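Local coordinates for protein ribonucleoside-diphosphate reductase, alpha chain (Actinobacillus ureae ATCC 25976, PDB 6DQX) that probably reduces ribonucleoside diphosphates to deoxyribonucleotides as the catalytic alpha subunit of a class Id ribonucleotide reductase, at residues A[194-198]-A[207-211]; A[250-254]-A[542-548]. All blocks are in the same frame, centred on the assembly; numbering follows the deposited sequence.

Contact 1: A[194-198]-A[207-211]; sequences EWLDI and LMYYG. With EDO (1,2-ethanediol), chain I.
In the beta-alpha-beta unit made of strand 181-186, helix 192-195 and strand 209-213, the type I turn at the C-terminal side of the helix packs on the returning strand through Tyr210, set among Trp195, Leu196 and Ile198. The chi1 of Tyr210, 74°, carries its ring over to the 194-198 side, where Ile198 and Trp195 meet it. Ile198 CD1 sits over one ring face, 4.1 Å from the centroid, a CH-pi contact offset toward the rim, while Ile198 CB reaches Tyr210 CE1 at 3.7 Å. Trp195 meets the same residue with the edge of its indole: CE3 is 4.0 Å from Tyr210 CD2, and Tyr210 CB lies in the indole plane. Met208 bends at chi3 to bring CE within 3.9 Å of Trp195 CZ3. The polar end of Tyr210 is handled by a water in the plane of its ring, 2.8 Å from OH, which donates to Ile198 O at 2.7 Å and weakly to Leu196 O. The turn, closed by Ile198 N to Trp195 O at 3.0 Å, brings Leu196 and Ile198 round to share that water. Helix 156-170 backs the turn through Ser161 and Phe158, Ser157 binds the indole NE1, and strand 209-213 runs parallel between strands 181-186 and 247-249.

Contact 2: A[250-254]-A[542-548]; sequences FKDNA and AEELGLK
Phe250, Asn253 and Lys548 bury the most surface here, and between them they show how a helix start can be fitted to a helix end. Asn253 does so through one amide nitrogen: ND2 donates to Leu547 O at 2.8 Å, nearly straight (165°), and to Glu543 O at 3.0 Å, lying in that carbonyl's plane on a lone pair. Glu543 O also accepts from Gly546 N within the Schellman motif that ends helix 532-544, so two donors grip it. Phe250, at the N-cap position of helix 251-256, turns one ring face to Glu543 CB, 3.9 Å from the ring centroid, and its backbone N donates to Lys548 O at 2.8 Å. The aliphatic chain of Lys548 lies stretched out along Ala254, CG 3.8 Å from Ala254 CA; NZ bonds to Gln518 O and to a water that donates to Ala254 O. A second water links Glu543 OE1, also bonded by His216, weakly to Asn253 OD1. With both ND2 bonds made, the amide of Asn253 is fixed in rotation, and carbonyls of Glu543, Leu547 and Lys548, at and beyond the end of helix 532-544, find donors in Asn253 and the N-cap residue Phe250.

Overall arrangement
From the N terminus, strand 181-186 leads into helix 192-195, and contact 1 then closes a short loop of eight residues, bringing the chain back onto strand 209-213. Helices 216-223 and 227-243 follow before strand 247-249 leads into segment 250-254, where contact 2 opens; it spans 287 residues to the end of helix 532-544, just ahead of strand 549-554. The two are in series, neither nested nor crossed, with centres 21 Å apart and nearest atoms about 9 Å apart. The sheet relates them: strand 209-213 pairs in parallel with 247-249, which pairs antiparallel with 549-554. Contact 1 is thus local to one crossover, whereas contact 2 joins parts of the barrel domain far apart in sequence.

Contact 1: A[194-198]-A[207-211]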
loop_
_atom_site.group_PDB
_atom_site.type_symbol
_atom_site.label_atom_id
_atom_site.label_comp_id
_atom_site.label_asym_id
_atom_site.label_seq_id
_atom_site.Cartn_x
_atom_site.Cartn_y
_atom_site.Cartn_z
ATOM N N GLU A 194 -6.347 11.080 17.184
ATOM C CA GLU A 194 -6.655 10.836 15.776
ATOM C C GLU A 194 -7.323 9.476 15.574
ATOM O O GLU A 194 -8.239 9.351 14.791
ATOM C CB GLU A 194 -5.415 10.920 14.888
ATOM C CG GLU A 194 -4.775 12.298 14.825
ATOM C CD GLU A 194 -3.644 12.328 13.823
ATOM O OE1 GLU A 194 -2.463 12.448 14.242
ATOM O OE2 GLU A 194 -3.932 12.172 12.623
ATOM N N TRP A 195 -6.822 8.453 16.261
ATOM C CA TRP A 195 -7.402 7.103 16.157
ATOM C C TRP A 195 -8.838 7.043 16.696
ATOM O O TRP A 195 -9.673 6.361 16.128
ATOM C CB TRP A 195 -6.531 6.096 16.900
ATOM C CG TRP A 195 -5.264 5.751 16.190
ATOM C CD1 TRP A 195 -4.134 6.517 16.098
ATOM C CD2 TRP A 195 -4.988 4.546 15.477
ATOM N NE1 TRP A 195 -3.162 5.852 15.388
ATOM C CE2 TRP A 195 -3.657 4.641 14.987
ATOM C CE3 TRP A 195 -5.729 3.390 15.200
ATOM C CZ2 TRP A 195 -3.060 3.628 14.230
ATOM C CZ3 TRP A 195 -5.123 2.369 14.453
ATOM C CH2 TRP A 195 -3.814 2.508 13.957
ATOM N N LEU A 196 -9.128 7.790 17.756
ATOM C CA LEU A 196 -10.488 7.820 18.339
ATOM C C LEU A 196 -11.600 8.390 17.438
ATOM O O LEU A 196 -12.779 8.224 17.763
ATOM C CB LEU A 196 -10.486 8.512 19.711
ATOM C CG LEU A 196 -9.858 7.740 20.873
ATOM C CD1 LEU A 196 -9.979 8.526 22.164
ATOM C CD2 LEU A 196 -10.487 6.362 21.054
ATOM N N ASP A 197 -11.242 9.028 16.313
ATOM C CA ASP A 197 -12.219 9.462 15.301
ATOM C C ASP A 197 -12.353 8.525 14.106
ATOM O O ASP A 197 -13.085 8.817 13.179
ATOM C CB ASP A 197 -11.908 10.907 14.848
ATOM C CG ASP A 197 -12.180 11.925 15.943
ATOM O OD1 ASP A 197 -12.971 11.642 16.859
ATOM O OD2 ASP A 197 -11.580 13.004 15.906
ATOM N N ILE A 198 -11.674 7.371 14.129
ATOM C CA ILE A 198 -11.878 6.346 13.120
ATOM C C ILE A 198 -13.380 6.007 13.014
ATOM O O ILE A 198 -14.046 5.942 14.025
ATOM C CB ILE A 198 -11.040 5.076 13.460
ATOM C CG1 ILE A 198 -9.576 5.321 13.071
ATOM C CG2 ILE A 198 -11.593 3.847 12.762
ATOM C CD1 ILE A 198 -8.598 4.212 13.424
ATOM N N LEU A 207 -13.020 1.426 6.903
ATOM C CA LEU A 207 -13.108 -0.023 6.635
ATOM C C LEU A 207 -12.420 -0.848 7.713
ATOM O O LEU A 207 -12.960 -1.859 8.149
ATOM C CB LEU A 207 -12.523 -0.379 5.261
ATOM C CG LEU A 207 -13.083 0.398 4.050
ATOM C CD1 LEU A 207 -12.682 -0.272 2.738
ATOM C CD2 LEU A 207 -14.594 0.560 4.106
ATOM N N MET A 208 -11.223 -0.435 8.114
ATOM C CA MET A 208 -10.459 -1.189 9.094
ATOM C C MET A 208 -11.032 -0.966 10.481
ATOM O O MET A 208 -11.654 0.082 10.775
ATOM C CB MET A 208 -8.973 -0.854 9.051
ATOM C CG MET A 208 -8.590 0.546 9.448
ATOM S SD MET A 208 -6.807 0.740 9.545
ATOM C CE MET A 208 -6.505 0.483 11.279
ATOM N N TYR A 209 -10.860 -1.979 11.321
ATOM C CA TYR A 209 -11.196 -1.858 12.741
ATOM C C TYR A 209 -9.971 -1.445 13.537
ATOM O O TYR A 209 -8.845 -1.413 13.015
ATOM C CB TYR A 209 -11.721 -3.196 13.265
ATOM C CG TYR A 209 -12.913 -3.692 12.507
ATOM C CD1 TYR A 209 -14.123 -2.992 12.548
ATOM C CD2 TYR A 209 -12.839 -4.854 11.737
ATOM C CE1 TYR A 209 -15.231 -3.436 11.839
ATOM C CE2 TYR A 209 -13.945 -5.316 11.020
ATOM C CZ TYR A 209 -15.134 -4.602 11.077
ATOM O OH TYR A 209 -16.221 -5.052 10.361
ATOM N N TYR A 210 -10.174 -1.105 14.803
ATOM C CA TYR A 210 -9.072 -0.843 15.697
ATOM C C TYR A 210 -9.350 -1.207 17.137
ATOM O O TYR A 210 -10.500 -1.319 17.563
ATOM C CB TYR A 210 -8.535 0.607 15.620
ATOM C CG TYR A 210 -9.408 1.689 16.266
ATOM C CD1 TYR A 210 -10.694 1.936 15.814
ATOM C CD2 TYR A 210 -8.937 2.425 17.330
ATOM C CE1 TYR A 210 -11.497 2.906 16.413
ATOM C CE2 TYR A 210 -9.711 3.396 17.935
ATOM C CZ TYR A 210 -10.979 3.635 17.459
ATOM O OH TYR A 210 -11.707 4.581 18.095
ATOM N N GLY A 211 -8.241 -1.397 17.843
ATOM C CA GLY A 211 -8.204 -1.647 19.255
ATOM C C GLY A 211 -7.257 -0.701 19.940
ATOM O O GLY A 211 -6.284 -0.211 19.341
HETATM C C1 EDO I . -9.642 14.083 13.690
HETATM O O1 EDO I . -9.102 13.578 14.919
HETATM C C2 EDO I . -9.267 15.549 13.581
HETATM O O2 EDO I . -7.881 15.598 13.225
HETATM O O HOH W 1 -14.028 5.337 16.683
#

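Contact 2: A[250-254]-A[542-548]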
loop_
_atom_site.group_PDB
_atom_site.type_symbol
_atom_site.label_atom_id
_atom_site.label_comp_id
_atom_site.label_asym_id
_atom_site.label_seq_id
_atom_site.Cartn_x
_atom_site.Cartn_y
_atom_site.Cartn_z
ATOM N N PHE A 250 -6.216 -5.146 27.207
ATOM C CA PHE A 250 -5.603 -4.877 28.513
ATOM C C PHE A 250 -4.220 -5.485 28.567
ATOM O O PHE A 250 -4.018 -6.611 28.989
ATOM C CB PHE A 250 -6.511 -5.384 29.635
ATOM C CG PHE A 250 -7.817 -4.672 29.689
ATOM C CD1 PHE A 250 -7.840 -3.292 29.875
ATOM C CD2 PHE A 250 -9.018 -5.347 29.525
ATOM C CE1 PHE A 250 -9.050 -2.613 29.915
ATOM C CE2 PHE A 250 -10.230 -4.662 29.563
ATOM C CZ PHE A 250 -10.233 -3.302 29.765
ATOM N N LYS A 251 -3.249 -4.681 28.140
ATOM C CA LYS A 251 -1.937 -5.192 27.784
ATOM C C LYS A 251 -1.175 -5.759 28.963
ATOM O O LYS A 251 -0.369 -6.687 28.813
ATOM C CB LYS A 251 -1.120 -4.107 27.053
ATOM C CG LYS A 251 -0.927 -2.799 27.819
ATOM C CD LYS A 251 -0.134 -1.812 26.964
ATOM C CE LYS A 251 -0.271 -0.390 27.460
ATOM N NZ LYS A 251 0.660 0.528 26.726
ATOM N N ASP A 252 -1.403 -5.222 30.153
ATOM C CA ASP A 252 -0.699 -5.732 31.313
ATOM C C ASP A 252 -1.285 -7.088 31.780
ATOM O O ASP A 252 -0.520 -7.978 32.170
ATOM C CB ASP A 252 -0.630 -4.667 32.408
ATOM C CG ASP A 252 0.264 -3.479 32.002
ATOM O OD1 ASP A 252 1.350 -3.681 31.385
ATOM O OD2 ASP A 252 -0.127 -2.333 32.297
ATOM N N ASN A 253 -2.597 -7.273 31.630
ATOM C CA ASN A 253 -3.220 -8.583 31.865
ATOM C C ASN A 253 -2.752 -9.606 30.819
ATOM O O ASN A 253 -2.416 -10.751 31.175
ATOM C CB ASN A 253 -4.740 -8.497 31.886
ATOM C CG ASN A 253 -5.276 -7.681 33.059
ATOM O OD1 ASN A 253 -4.566 -7.430 34.043
ATOM N ND2 ASN A 253 -6.524 -7.210 32.934
ATOM N N ALA A 254 -2.693 -9.180 29.542
ATOM C CA ALA A 254 -2.219 -10.067 28.482
ATOM C C ALA A 254 -0.791 -10.528 28.754
ATOM O O ALA A 254 -0.482 -11.712 28.636
ATOM C CB ALA A 254 -2.309 -9.374 27.136
ATOM N N ALA A 542 -13.674 -5.403 34.376
ATOM C CA ALA A 542 -13.054 -6.328 33.422
ATOM C C ALA A 542 -11.547 -6.350 33.568
ATOM O O ALA A 542 -10.946 -7.429 33.699
ATOM C CB ALA A 542 -13.449 -5.993 31.990
ATOM N N GLU A 543 -10.926 -5.163 33.573
ATOM C CA GLU A 543 -9.487 -5.069 33.771
ATOM C C GLU A 543 -9.072 -5.568 35.151
ATOM O O GLU A 543 -8.073 -6.282 35.278
ATOM C CB GLU A 543 -8.960 -3.632 33.587
ATOM C CG GLU A 543 -7.429 -3.547 33.691
ATOM C CD GLU A 543 -6.885 -3.185 35.070
ATOM O OE1 GLU A 543 -5.655 -3.299 35.270
ATOM O OE2 GLU A 543 -7.661 -2.796 35.966
ATOM N N GLU A 544 -9.801 -5.161 36.182
ATOM C CA GLU A 544 -9.468 -5.588 37.558
ATOM C C GLU A 544 -9.498 -7.108 37.729
ATOM O O GLU A 544 -8.662 -7.670 38.416
ATOM C CB GLU A 544 -10.406 -4.960 38.598
ATOM C CG GLU A 544 -10.043 -3.538 38.963
ATOM C CD GLU A 544 -11.153 -2.835 39.727
ATOM O OE1 GLU A 544 -11.808 -3.511 40.560
ATOM O OE2 GLU A 544 -11.369 -1.614 39.479
ATOM N N LEU A 545 -10.453 -7.753 37.081
ATOM C CA LEU A 545 -10.592 -9.212 37.171
ATOM C C LEU A 545 -9.618 -10.012 36.299
ATOM O O LEU A 545 -9.590 -11.219 36.390
ATOM C CB LEU A 545 -12.028 -9.613 36.900
ATOM C CG LEU A 545 -13.044 -9.170 37.959
ATOM C CD1 LEU A 545 -14.431 -9.660 37.619
ATOM C CD2 LEU A 545 -12.637 -9.654 39.357
ATOM N N GLY A 546 -8.821 -9.338 35.462
ATOM C CA GLY A 546 -7.762 -9.971 34.687
ATOM C C GLY A 546 -8.092 -10.289 33.238
ATOM O O GLY A 546 -7.315 -10.999 32.603
ATOM N N LEU A 547 -9.230 -9.803 32.715
ATOM C CA LEU A 547 -9.579 -10.021 31.297
ATOM C C LEU A 547 -8.502 -9.375 30.439
ATOM O O LEU A 547 -7.976 -8.305 30.786
ATOM C CB LEU A 547 -10.943 -9.446 30.904
ATOM C CG LEU A 547 -12.124 -10.394 31.053
ATOM C CD1 LEU A 547 -12.271 -10.760 32.500
ATOM C CD2 LEU A 547 -13.410 -9.806 30.507
ATOM N N LYS A 548 -8.130 -10.068 29.374
ATOM C CA LYS A 548 -7.048 -9.566 28.499
ATOM C C LYS A 548 -7.600 -8.681 27.375
ATOM O O LYS A 548 -6.837 -7.889 26.772
ATOM C CB LYS A 548 -6.245 -10.723 27.923
ATOM C CG LYS A 548 -5.674 -11.651 28.974
ATOM C CD LYS A 548 -5.113 -12.908 28.335
ATOM C CE LYS A 548 -4.384 -13.745 29.334
ATOM N NZ LYS A 548 -3.825 -15.012 28.787
HETATM O O HOH W 2 -3.982 -4.481 33.573
HETATM O O HOH W 3 -1.702 -13.894 27.513
#